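Local coordinates for transcriptional regulator ComR (Streptococcus vestibularis F0396, PDB 6HU8), which probably binds DNA through an N-terminal helix-turn-helix domain and, as a regulator of the RNPP family, controls competence in response to a signalling peptide, at residues D50-I55 with D65-D70. Sequence-based numbering, arbitrary orientation.
Sequences DKLSYI and DLLDHD
Leu52 meets Leu66 and Leu67 with one methyl each, a compact example of how a forked side chain can join two short segments through apolar contacts. Its CD1 lies 3.9 Å from CD1 of Leu66, the two side chains running past one another in opposite directions, while its CD2 rests 3.7 Å from CD2 of Leu67, whose side chain is set at a slant to it. CG of Leu52 stands anti to the backbone N (chi1 -171°), and the two methyls beyond it divide between consecutive leucines, CD1 to Leu66 and CD2 to Leu67. Leu66 CD1 has a second apolar neighbour: CG2 of Ile55, one turn further along helix 49-59, approaches to 3.8 Å, and these two side chains stand roughly perpendicular. One methyl of Leu66 therefore touches both Leu52 and Ile55.

Backbone bonds within each segment shape the two partners. Tyr54 N to Asp50 O (3.1 Å) and Ile55 N to Lys51 O (3.0 Å) belong to the regular helix in which Leu52 and Ile55, three residues apart, share a face. Just after Leu67 the chain leaves helical geometry at Asp68, with positive phi (53°), and a type II' beta turn from Leu67 to Asp70 is closed by Asp70 N to Leu67 O (2.8 Å).

Helix 49-59, which belongs to the Cro/C1-type helix-turn-helix region, packs here against the short helix 63-67. Helix 3-17 touches both segments, through Ile11 on Ile55 and Ile7 on Leu67, and its Arg10 forms a salt bridge with Asp70; Ile40 of helix 34-41 also reaches Ile55.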
loop_
_atom_site.group_PDB
_atom_site.type_symbol
_atom_site.label_atom_id
_atom_site.label_comp_id
_atom_site.label_asym_id
_atom_site.label_seq_id
_atom_site.Cartn_x
_atom_site.Cartn_y
_atom_site.Cartn_z
ATOM N N ASP A 50 7.410 12.331 11.052
ATOM C CA ASP A 50 7.738 11.181 11.892
ATOM C C ASP A 50 9.239 10.989 12.003
ATOM O O ASP A 50 9.765 10.811 13.094
ATOM C CB ASP A 50 7.114 9.894 11.349
ATOM C CG ASP A 50 5.600 9.880 11.456
ATOM O OD1 ASP A 50 5.055 10.554 12.361
ATOM O OD2 ASP A 50 4.966 9.190 10.628
ATOM N N LYS A 51 9.932 11.012 10.875
ATOM C CA LYS A 51 11.367 10.794 10.923
ATOM C C LYS A 51 12.114 12.004 11.534
ATOM O O LYS A 51 13.066 11.823 12.302
ATOM C CB LYS A 51 11.886 10.431 9.526
ATOM C CG LYS A 51 11.203 9.153 9.004
ATOM C CD LYS A 51 12.054 8.328 8.057
ATOM C CE LYS A 51 11.264 7.105 7.540
ATOM N NZ LYS A 51 10.704 6.241 8.621
ATOM N N LEU A 52 11.683 13.229 11.241
ATOM C CA LEU A 52 12.334 14.377 11.868
ATOM C C LEU A 52 12.088 14.386 13.387
ATOM O O LEU A 52 12.979 14.720 14.169
ATOM C CB LEU A 52 11.846 15.694 11.255
ATOM C CG LEU A 52 12.642 16.921 11.707
ATOM C CD1 LEU A 52 14.104 16.852 11.303
ATOM C CD2 LEU A 52 12.034 18.218 11.167
ATOM N N SER A 53 10.877 14.013 13.795
ATOM C CA SER A 53 10.535 13.914 15.215
ATOM C C SER A 53 11.465 12.925 15.945
ATOM O O SER A 53 11.896 13.167 17.072
ATOM C CB SER A 53 9.073 13.486 15.367
ATOM O OG SER A 53 8.738 13.335 16.729
ATOM N N TYR A 54 11.774 11.812 15.290
ATOM C CA TYR A 54 12.658 10.811 15.879
ATOM C C TYR A 54 14.081 11.364 15.994
ATOM O O TYR A 54 14.730 11.250 17.044
ATOM C CB TYR A 54 12.629 9.516 15.047
ATOM C CG TYR A 54 13.707 8.515 15.454
ATOM C CD1 TYR A 54 13.516 7.672 16.541
ATOM C CD2 TYR A 54 14.915 8.441 14.768
ATOM C CE1 TYR A 54 14.501 6.770 16.937
ATOM C CE2 TYR A 54 15.933 7.524 15.162
ATOM C CZ TYR A 54 15.699 6.717 16.251
ATOM O OH TYR A 54 16.633 5.821 16.657
ATOM N N ILE A 55 14.555 11.966 14.904
ATOM C CA ILE A 55 15.911 12.491 14.822
ATOM C C ILE A 55 16.118 13.554 15.889
ATOM O O ILE A 55 17.159 13.577 16.570
ATOM C CB ILE A 55 16.213 13.079 13.415
ATOM C CG1 ILE A 55 16.346 11.944 12.385
ATOM C CG2 ILE A 55 17.475 13.940 13.432
ATOM C CD1 ILE A 55 16.449 12.425 10.937
ATOM N N ASP A 65 14.412 23.541 16.208
ATOM C CA ASP A 65 15.873 23.749 16.250
ATOM C C ASP A 65 16.534 23.274 14.965
ATOM O O ASP A 65 17.359 23.969 14.384
ATOM C CB ASP A 65 16.534 23.000 17.423
ATOM C CG ASP A 65 16.066 23.491 18.788
ATOM O OD1 ASP A 65 15.399 24.548 18.846
ATOM O OD2 ASP A 65 16.386 22.812 19.808
ATOM N N LEU A 66 16.188 22.065 14.539
ATOM C CA LEU A 66 16.840 21.452 13.391
ATOM C C LEU A 66 16.433 22.142 12.098
ATOM O O LEU A 66 17.131 22.067 11.087
ATOM C CB LEU A 66 16.492 19.966 13.306
ATOM C CG LEU A 66 17.129 19.056 14.348
ATOM C CD1 LEU A 66 16.672 17.635 14.117
ATOM C CD2 LEU A 66 18.656 19.160 14.316
ATOM N N LEU A 67 15.280 22.790 12.115
ATOM C CA LEU A 67 14.779 23.400 10.893
ATOM C C LEU A 67 15.301 24.819 10.689
ATOM O O LEU A 67 15.379 25.279 9.552
ATOM C CB LEU A 67 13.250 23.420 10.884
ATOM C CG LEU A 67 12.533 22.076 10.837
ATOM C CD1 LEU A 67 11.026 22.298 11.042
ATOM C CD2 LEU A 67 12.831 21.398 9.510
ATOM N N ASP A 68 15.668 25.495 11.781
ATOM C CA ASP A 68 15.885 26.950 11.752
ATOM C C ASP A 68 14.638 27.595 11.157
ATOM O O ASP A 68 13.555 27.522 11.751
ATOM C CB ASP A 68 17.132 27.319 10.955
ATOM C CG ASP A 68 17.909 28.471 11.580
ATOM O OD1 ASP A 68 17.277 29.356 12.186
ATOM O OD2 ASP A 68 19.152 28.486 11.455
ATOM N N HIS A 69 14.752 28.181 9.970
ATOM C CA HIS A 69 13.564 28.781 9.355
ATOM C C HIS A 69 12.928 27.881 8.294
ATOM O O HIS A 69 11.824 28.171 7.816
ATOM C CB HIS A 69 13.903 30.140 8.740
ATOM C CG HIS A 69 14.564 31.086 9.697
ATOM N ND1 HIS A 69 15.378 32.119 9.278
ATOM C CD2 HIS A 69 14.535 31.154 11.049
ATOM C CE1 HIS A 69 15.825 32.781 10.333
ATOM N NE2 HIS A 69 15.327 32.214 11.420
ATOM N N ASP A 70 13.622 26.802 7.922
ATOM C CA ASP A 70 13.114 25.857 6.919
ATOM C C ASP A 70 11.876 25.136 7.427
ATOM O O ASP A 70 11.678 25.026 8.635
ATOM C CB ASP A 70 14.185 24.819 6.540
ATOM C CG ASP A 70 15.365 25.430 5.813
ATOM O OD1 ASP A 70 15.133 26.268 4.918
ATOM O OD2 ASP A 70 16.522 25.058 6.126
#